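PDB 6ICL: methylxanthine N3-demethylase NdmB from Pseudomonas putida, which removes the N3-methyl group of theobromine, and of 3-methylxanthine, caffeine and theophylline, as a Rieske non-haem iron oxygenase, using NADH and O2 and releasing formaldehyde. Local coordinates for residues 57-60 / 65-68; 328-333 / 341-346; 203-208 / 311-316. One frame throughout, in Å; residues are numbered along the deposited sequence.

Contact 1. Residues 57-60 / 65-68; sequences MGVT and KLVL
The carbonyl oxygen of Met-57 is gripped twice from the partner strand. Leu-68 N donates to Met-57 O at 2.8 Å, while the CA-H of Val-67 adds a weaker contact to the same oxygen. Met-57 N returns a bond to Leu-68 O. Two residues on, the exchange repeats: Leu-66 N reaches Val-59 O at 2.9 Å, and Val-59 N reaches Leu-66 O at 3.1 Å. Gly-58 faces Val-67 as a non-hydrogen-bonded pair between them, its CA 3.5 Å from Leu-66 O.

Met-57, Val-59, Leu-66 and Leu-68 share one face. Met-57 and Leu-68 run side by side, with Met-57 CG 4.1 Å from Leu-68 CD1. Val-59 spreads its two methyls over both neighbours: CG2, wedged between backbone N and carbonyl carbon, meets Leu-66 CB at 3.8 Å, while CG1, anti to the carbonyl carbon (chi1 -65°), meets Leu-68 CD1 at 4.0 Å, the two side chains crossing at about a right angle. Val-40 and Cys-41 of strand 37-42 and Phe-46 of helix 43-48 pack onto this apolar layer.

On the other face Val-67 lies against Ala-78, Asp-80 and Ser-90, its side chain about 11 Å from the iron-sulfur cluster, and Lys-65 makes a cation-pi contact with Trp-322 of a second subunit. The arrangement is an antiparallel beta hairpin, strand 57-61 being the outermost strand, within this chain, of the six-stranded antiparallel sheet in the Rieske [2Fe-2S] domain.

Contact 2. Residues 328-333 / 341-346; sequences TSEVSV and QFRKWH
Glu-330 reaches from the loop before helix 337-355 to Arg-343 on that helix, and a single oxygen carries the bond. Its CB already lies 4.0 Å from Arg-343 NH1. With CG anti to the carbonyl carbon (chi1 -80°) and the chain extended beyond it, CD is delivered to the edge of the guanidinium, 3.7 Å from Arg-343 NH1. OE2 then takes both terminal nitrogens: Arg-343 NH2 at 2.7 Å and Arg-343 NH1 at 2.8 Å. The grip is therefore end-on, but onto one atom. OE2 sits in the guanidinium plane, whereas the carboxylate is turned 73° against it; NH2 comes nearly along the C-O axis and NH1 from above the carboxylate. The second oxygen, OE1, turns elsewhere, to a salt bridge with Arg-187 and to Gln-327 N.

Arg-343 in turn spends its NE on Glu-190, so the guanidinium is fixed between two carboxylates. A leucine in its place would probably cost Glu-330 OE2 its two guanidinium bonds and Glu-190 its bridge to NE. Arg-85 of a third subunit lies close to the guanidinium and bonds to Ser-332 OG, while His-84 of that subunit packs on Glu-330; both belong to that subunit's cluster pocket.

One residue earlier on the helix, Phe-342 stacks with Trp-189 and carries His-346 CD2 over one face. The bridge thus pins the loop to helix 337-355 beside helix 185-192, with strand 225-230 packed against Phe-342 and Trp-345.

Contact 3. Residues 203-208 / 311-316; sequences PGTLYD and LDEDQP. With FE (Fe (III) ion), chain C.
Thr-205 and Glu-313 meet one shell beyond the ligands of the iron, and the shells read outward from the metal. Asp-314 binds the iron through both oxygens, OD1 at 2.3 Å and OD2 at 2.2 Å from the ion; His-197, His-202 and a water 2.1 Å from the iron make up the rest of the coordination. In the second shell Asn-191 ND2 bonds to Asp-314 OD1, and Glu-313 OE1 bonds to ND1 of His-202.

The third step is the contact itself. Thr-205 OG1 donates to Glu-313 OE2 at 2.7 Å, using the syn lone pair of that oxygen, the two side chains coming from opposite directions. Holding OG1 anti to the carbonyl carbon (chi1 -59°) turns the hydroxyl to OE2. Thr-205 CB lies 3.5 Å from Glu-313 OE1, beyond the oxygen end of the carboxylate and close to its plane. Thr-205 also rests on Phe-306, Arg-309 and Val-310 of helix 300-319.

The hydroxyl probably steadies the carboxylate that bonds to the histidine ligand. Two histidines and a carboxylate are the facial triad of Rieske oxygenases, and Glu-313 probably orients the His-202 ring and makes its metal-bound nitrogen a stronger donor to iron.

Overall arrangement
Along the chain the order is contact 1, contact 3, contact 2. Contact 1 belongs to the Rieske part and its six-stranded sheet; the other two lie within the C-terminal oxygenase part, each setting a loop against a helix, 300-319 in contact 3 and the next, 337-355, in contact 2. The centre of contact 1 is about 32 Å from that of each of the others; contacts 2 and 3 are about 23 Å apart between centres. Contact 1, in the cluster domain, lies about 17 Å between nearest atoms from contact 3 at the iron site. Contact 2 borders the cluster pocket of a third subunit, consistent with electrons passing between subunits to the iron, as in other Rieske oxygenases.

Contact 1. Residues 57-60 / 65-68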
loop_
_atom_site.group_PDB
_atom_site.type_symbol
_atom_site.label_atom_id
_atom_site.label_comp_id
_atom_site.label_asym_id
_atom_site.label_seq_id
_atom_site.Cartn_x
_atom_site.Cartn_y
_atom_site.Cartn_z
ATOM N N MET A 57 -24.031 -7.255 -15.095
ATOM C CA MET A 57 -23.486 -6.566 -13.931
ATOM C C MET A 57 -24.011 -7.279 -12.698
ATOM O O MET A 57 -25.111 -7.850 -12.722
ATOM C CB MET A 57 -23.870 -5.056 -13.914
ATOM C CG MET A 57 -24.649 -4.538 -12.659
ATOM S SD MET A 57 -24.540 -2.766 -12.490
ATOM C CE MET A 57 -23.944 -2.478 -10.834
ATOM N N GLY A 58 -23.217 -7.262 -11.631
ATOM C CA GLY A 58 -23.608 -7.857 -10.358
ATOM C C GLY A 58 -24.027 -6.780 -9.363
ATOM O O GLY A 58 -23.404 -5.725 -9.288
ATOM N N VAL A 59 -25.117 -7.054 -8.634
ATOM C CA VAL A 59 -25.581 -6.225 -7.528
ATOM C C VAL A 59 -26.043 -7.165 -6.432
ATOM O O VAL A 59 -26.355 -8.334 -6.673
ATOM C CB VAL A 59 -26.745 -5.265 -7.880
ATOM C CG1 VAL A 59 -26.319 -4.214 -8.893
ATOM C CG2 VAL A 59 -27.982 -6.060 -8.381
ATOM N N THR A 60 -26.102 -6.640 -5.212
ATOM C CA THR A 60 -26.601 -7.394 -4.076
ATOM C C THR A 60 -27.781 -6.644 -3.470
ATOM O O THR A 60 -27.703 -5.434 -3.246
ATOM C CB THR A 60 -25.476 -7.632 -3.063
ATOM O OG1 THR A 60 -24.435 -8.375 -3.719
ATOM C CG2 THR A 60 -25.975 -8.448 -1.869
ATOM N N LYS A 65 -27.613 -12.207 -4.392
ATOM C CA LYS A 65 -26.757 -11.853 -5.511
ATOM C C LYS A 65 -27.575 -11.934 -6.797
ATOM O O LYS A 65 -28.100 -12.997 -7.141
ATOM C CB LYS A 65 -25.542 -12.783 -5.550
ATOM C CG LYS A 65 -24.886 -12.929 -4.162
ATOM C CD LYS A 65 -23.379 -13.202 -4.210
ATOM C CE LYS A 65 -22.987 -14.370 -5.094
ATOM N NZ LYS A 65 -21.605 -14.852 -4.754
ATOM N N LEU A 66 -27.679 -10.813 -7.491
ATOM C CA LEU A 66 -28.479 -10.663 -8.701
ATOM C C LEU A 66 -27.560 -10.304 -9.851
ATOM O O LEU A 66 -26.524 -9.663 -9.651
ATOM C CB LEU A 66 -29.531 -9.523 -8.569
ATOM C CG LEU A 66 -30.472 -9.508 -7.340
ATOM C CD1 LEU A 66 -31.445 -8.332 -7.430
ATOM C CD2 LEU A 66 -31.231 -10.804 -7.215
ATOM N N VAL A 67 -27.967 -10.673 -11.064
ATOM C CA VAL A 67 -27.309 -10.206 -12.280
ATOM C C VAL A 67 -28.280 -9.305 -13.031
ATOM O O VAL A 67 -29.474 -9.614 -13.137
ATOM C CB VAL A 67 -26.825 -11.380 -13.157
ATOM C CG1 VAL A 67 -27.974 -12.372 -13.440
ATOM C CG2 VAL A 67 -26.205 -10.858 -14.454
ATOM N N LEU A 68 -27.781 -8.165 -13.494
ATOM C CA LEU A 68 -28.501 -7.269 -14.380
ATOM C C LEU A 68 -27.915 -7.399 -15.778
ATOM O O LEU A 68 -26.690 -7.439 -15.946
ATOM C CB LEU A 68 -28.388 -5.812 -13.912
ATOM C CG LEU A 68 -28.826 -5.521 -12.465
ATOM C CD1 LEU A 68 -28.652 -4.053 -12.131
ATOM C CD2 LEU A 68 -30.285 -5.957 -12.222
#

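Contact 2. Residues 328-333 / 341-346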
loop_
_atom_site.group_PDB
_atom_site.type_symbol
_atom_site.label_atom_id
_atom_site.label_comp_id
_atom_site.label_asym_id
_atom_site.label_seq_id
_atom_site.Cartn_x
_atom_site.Cartn_y
_atom_site.Cartn_z
ATOM N N THR A 328 -35.173 -2.111 20.262
ATOM C CA THR A 328 -36.377 -1.721 21.000
ATOM C C THR A 328 -36.056 -0.832 22.203
ATOM O O THR A 328 -36.908 -0.051 22.641
ATOM C CB THR A 328 -37.137 -2.964 21.469
ATOM O OG1 THR A 328 -36.260 -3.766 22.272
ATOM C CG2 THR A 328 -37.606 -3.791 20.283
ATOM N N SER A 329 -34.842 -0.926 22.743
ATOM C CA SER A 329 -34.464 -0.161 23.923
ATOM C C SER A 329 -34.140 1.303 23.635
ATOM O O SER A 329 -33.901 2.057 24.586
ATOM C CB SER A 329 -33.248 -0.799 24.586
ATOM O OG SER A 329 -32.069 -0.458 23.873
ATOM N N GLU A 330 -34.085 1.728 22.372
ATOM C CA GLU A 330 -33.738 3.116 22.081
ATOM C C GLU A 330 -34.808 4.060 22.628
ATOM O O GLU A 330 -36.002 3.759 22.592
ATOM C CB GLU A 330 -33.547 3.315 20.572
ATOM C CG GLU A 330 -32.175 2.837 20.058
ATOM C CD GLU A 330 -32.156 2.628 18.537
ATOM O OE1 GLU A 330 -31.534 1.661 18.059
ATOM O OE2 GLU A 330 -32.809 3.398 17.818
ATOM N N VAL A 331 -34.377 5.201 23.153
ATOM C CA VAL A 331 -35.263 6.093 23.899
ATOM C C VAL A 331 -35.708 7.208 22.966
ATOM O O VAL A 331 -34.901 8.057 22.576
ATOM C CB VAL A 331 -34.574 6.664 25.147
ATOM C CG1 VAL A 331 -35.467 7.722 25.792
ATOM C CG2 VAL A 331 -34.220 5.551 26.134
ATOM N N SER A 332 -36.995 7.240 22.630
ATOM C CA SER A 332 -37.564 8.294 21.795
ATOM C C SER A 332 -38.200 9.400 22.633
ATOM O O SER A 332 -38.897 9.131 23.618
ATOM C CB SER A 332 -38.601 7.718 20.836
ATOM O OG SER A 332 -38.000 6.746 20.004
ATOM N N VAL A 333 -37.965 10.647 22.221
ATOM C CA VAL A 333 -38.581 11.823 22.832
ATOM C C VAL A 333 -39.541 12.453 21.829
ATOM O O VAL A 333 -39.709 11.951 20.707
ATOM C CB VAL A 333 -37.525 12.843 23.314
ATOM C CG1 VAL A 333 -36.685 12.246 24.425
ATOM C CG2 VAL A 333 -36.626 13.301 22.163
ATOM N N GLN A 341 -43.118 7.179 14.016
ATOM C CA GLN A 341 -44.111 6.741 13.032
ATOM C C GLN A 341 -43.485 5.845 11.965
ATOM O O GLN A 341 -44.113 4.893 11.483
ATOM C CB GLN A 341 -44.774 7.962 12.391
ATOM C CG GLN A 341 -45.627 8.738 13.384
ATOM C CD GLN A 341 -46.585 7.815 14.129
ATOM O OE1 GLN A 341 -47.335 7.050 13.514
ATOM N NE2 GLN A 341 -46.541 7.861 15.450
ATOM N N PHE A 342 -42.235 6.127 11.601
ATOM C CA PHE A 342 -41.516 5.285 10.649
ATOM C C PHE A 342 -41.294 3.890 11.224
ATOM O O PHE A 342 -41.595 2.871 10.581
ATOM C CB PHE A 342 -40.192 5.973 10.312
ATOM C CG PHE A 342 -39.315 5.224 9.338
ATOM C CD1 PHE A 342 -39.658 5.133 7.989
ATOM C CD2 PHE A 342 -38.104 4.691 9.758
ATOM C CE1 PHE A 342 -38.813 4.480 7.085
ATOM C CE2 PHE A 342 -37.243 4.036 8.861
ATOM C CZ PHE A 342 -37.603 3.936 7.522
ATOM N N ARG A 343 -40.776 3.828 12.447
ATOM C CA ARG A 343 -40.578 2.544 13.113
ATOM C C ARG A 343 -41.893 1.787 13.296
ATOM O O ARG A 343 -41.948 0.567 13.092
ATOM C CB ARG A 343 -39.891 2.775 14.455
ATOM C CG ARG A 343 -38.527 3.393 14.293
ATOM C CD ARG A 343 -37.834 3.627 15.589
ATOM N NE ARG A 343 -36.496 4.119 15.319
ATOM C CZ ARG A 343 -35.429 3.869 16.063
ATOM N NH1 ARG A 343 -35.539 3.121 17.145
ATOM N NH2 ARG A 343 -34.245 4.351 15.716
ATOM N N LYS A 344 -42.968 2.494 13.662
ATOM C CA LYS A 344 -44.273 1.848 13.819
ATOM C C LYS A 344 -44.704 1.164 12.537
ATOM O O LYS A 344 -45.121 0.001 12.545
ATOM C CB LYS A 344 -45.335 2.873 14.223
ATOM C CG LYS A 344 -45.302 3.315 15.672
ATOM C CD LYS A 344 -46.666 3.935 16.058
ATOM C CE LYS A 344 -46.659 4.575 17.460
ATOM N NZ LYS A 344 -46.450 3.599 18.574
ATOM N N TRP A 345 -44.627 1.882 11.416
ATOM C CA TRP A 345 -45.116 1.302 10.176
ATOM C C TRP A 345 -44.196 0.195 9.688
ATOM O O TRP A 345 -44.678 -0.808 9.153
ATOM C CB TRP A 345 -45.294 2.388 9.118
ATOM C CG TRP A 345 -46.228 2.009 8.020
ATOM C CD1 TRP A 345 -46.905 0.825 7.887
ATOM C CD2 TRP A 345 -46.602 2.812 6.901
ATOM N NE1 TRP A 345 -47.661 0.843 6.740
ATOM C CE2 TRP A 345 -47.498 2.053 6.121
ATOM C CE3 TRP A 345 -46.252 4.097 6.471
ATOM C CZ2 TRP A 345 -48.053 2.532 4.945
ATOM C CZ3 TRP A 345 -46.818 4.580 5.299
ATOM C CH2 TRP A 345 -47.714 3.800 4.558
ATOM N N HIS A 346 -42.881 0.325 9.905
ATOM C CA HIS A 346 -41.976 -0.769 9.561
ATOM C C HIS A 346 -42.329 -2.029 10.349
ATOM O O HIS A 346 -42.406 -3.122 9.783
ATOM C CB HIS A 346 -40.518 -0.359 9.809
ATOM C CG HIS A 346 -39.793 0.065 8.570
ATOM N ND1 HIS A 346 -39.021 -0.809 7.830
ATOM C CD2 HIS A 346 -39.737 1.260 7.928
ATOM C CE1 HIS A 346 -38.513 -0.168 6.790
ATOM N NE2 HIS A 346 -38.931 1.088 6.826
#

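Contact 3. Residues 203-208 / 311-316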
loop_
_atom_site.group_PDB
_atom_site.type_symbol
_atom_site.label_atom_id
_atom_site.label_comp_id
_atom_site.label_asym_id
_atom_site.label_seq_id
_atom_site.Cartn_x
_atom_site.Cartn_y
_atom_site.Cartn_z
ATOM N N PRO A 203 -22.774 21.941 12.142
ATOM C CA PRO A 203 -22.855 23.323 12.664
ATOM C C PRO A 203 -22.378 24.389 11.685
ATOM O O PRO A 203 -23.038 25.426 11.544
ATOM C CB PRO A 203 -21.985 23.277 13.929
ATOM C CG PRO A 203 -21.053 22.135 13.720
ATOM C CD PRO A 203 -21.844 21.115 12.934
ATOM N N GLY A 204 -21.272 24.171 10.990
ATOM C CA GLY A 204 -20.833 25.170 10.037
ATOM C C GLY A 204 -21.340 24.996 8.618
ATOM O O GLY A 204 -20.849 25.674 7.708
ATOM N N THR A 205 -22.307 24.122 8.390
ATOM C CA THR A 205 -22.731 23.803 7.032
ATOM C C THR A 205 -24.209 24.025 6.789
ATOM O O THR A 205 -24.583 24.518 5.728
ATOM C CB THR A 205 -22.386 22.341 6.711
ATOM O OG1 THR A 205 -20.975 22.162 6.846
ATOM C CG2 THR A 205 -22.786 22.001 5.307
ATOM N N LEU A 206 -25.065 23.640 7.726
ATOM C CA LEU A 206 -26.508 23.714 7.551
ATOM C C LEU A 206 -27.111 24.517 8.700
ATOM O O LEU A 206 -26.806 24.263 9.871
ATOM C CB LEU A 206 -27.120 22.314 7.507
ATOM C CG LEU A 206 -26.753 21.431 6.321
ATOM C CD1 LEU A 206 -27.401 20.080 6.489
ATOM C CD2 LEU A 206 -27.221 22.082 5.054
ATOM N N TYR A 207 -27.955 25.487 8.367
ATOM C CA TYR A 207 -28.700 26.214 9.385
ATOM C C TYR A 207 -29.898 25.385 9.826
ATOM O O TYR A 207 -30.597 24.801 8.994
ATOM C CB TYR A 207 -29.166 27.567 8.842
ATOM C CG TYR A 207 -30.026 28.362 9.799
ATOM C CD1 TYR A 207 -29.471 28.962 10.929
ATOM C CD2 TYR A 207 -31.394 28.533 9.567
ATOM C CE1 TYR A 207 -30.248 29.701 11.804
ATOM C CE2 TYR A 207 -32.182 29.274 10.441
ATOM C CZ TYR A 207 -31.600 29.856 11.558
ATOM O OH TYR A 207 -32.362 30.597 12.441
ATOM N N ASP A 208 -30.130 25.320 11.142
ATOM C CA ASP A 208 -31.296 24.612 11.661
ATOM C C ASP A 208 -32.457 25.589 11.785
ATOM O O ASP A 208 -32.415 26.490 12.638
ATOM C CB ASP A 208 -30.993 23.962 13.008
ATOM C CG ASP A 208 -32.163 23.131 13.542
ATOM O OD1 ASP A 208 -33.184 22.975 12.832
ATOM O OD2 ASP A 208 -32.057 22.616 14.676
ATOM N N LEU A 311 -23.048 14.918 3.514
ATOM C CA LEU A 311 -22.973 13.467 3.686
ATOM C C LEU A 311 -21.747 13.068 4.487
ATOM O O LEU A 311 -21.816 12.194 5.361
ATOM C CB LEU A 311 -22.947 12.779 2.319
ATOM C CG LEU A 311 -24.214 12.852 1.462
ATOM C CD1 LEU A 311 -23.914 12.294 0.060
ATOM C CD2 LEU A 311 -25.347 12.060 2.133
ATOM N N ASP A 312 -20.616 13.718 4.224
ATOM C CA ASP A 312 -19.403 13.341 4.941
ATOM C C ASP A 312 -19.447 13.750 6.405
ATOM O O ASP A 312 -18.745 13.140 7.214
ATOM C CB ASP A 312 -18.158 13.944 4.277
ATOM C CG ASP A 312 -17.789 13.239 2.982
ATOM O OD1 ASP A 312 -18.185 12.057 2.784
ATOM O OD2 ASP A 312 -17.103 13.886 2.159
ATOM N N GLU A 313 -20.267 14.743 6.768
ATOM C CA GLU A 313 -20.462 15.048 8.191
ATOM C C GLU A 313 -21.335 13.992 8.875
ATOM O O GLU A 313 -21.016 13.538 9.976
ATOM C CB GLU A 313 -21.058 16.451 8.346
ATOM C CG GLU A 313 -20.085 17.529 7.923
ATOM C CD GLU A 313 -20.731 18.886 7.787
ATOM O OE1 GLU A 313 -21.976 18.971 7.685
ATOM O OE2 GLU A 313 -19.981 19.871 7.766
ATOM N N ASP A 314 -22.414 13.562 8.221
ATOM C CA ASP A 314 -23.287 12.540 8.799
ATOM C C ASP A 314 -22.608 11.179 8.881
ATOM O O ASP A 314 -22.818 10.433 9.846
ATOM C CB ASP A 314 -24.559 12.407 7.968
ATOM C CG ASP A 314 -25.569 13.528 8.219
ATOM O OD1 ASP A 314 -25.840 13.881 9.386
ATOM O OD2 ASP A 314 -26.115 14.033 7.235
ATOM N N GLN A 315 -21.836 10.805 7.852
ATOM C CA GLN A 315 -21.413 9.417 7.693
ATOM C C GLN A 315 -20.766 8.812 8.941
ATOM O O GLN A 315 -21.222 7.752 9.388
ATOM C CB GLN A 315 -20.460 9.278 6.494
ATOM C CG GLN A 315 -20.062 7.793 6.274
ATOM C CD GLN A 315 -19.275 7.554 4.982
ATOM O OE1 GLN A 315 -18.880 8.507 4.327
ATOM N NE2 GLN A 315 -19.074 6.270 4.604
ATOM N N PRO A 316 -19.722 9.395 9.533
ATOM C CA PRO A 316 -19.101 8.714 10.682
ATOM C C PRO A 316 -19.994 8.677 11.916
ATOM O O PRO A 316 -19.876 7.750 12.720
ATOM C CB PRO A 316 -17.828 9.530 10.930
ATOM C CG PRO A 316 -18.150 10.892 10.356
ATOM C CD PRO A 316 -18.999 10.625 9.164
HETATM FE FE FE C . -27.359 15.371 8.413
HETATM O O HOH W 1 -28.804 15.540 6.931
#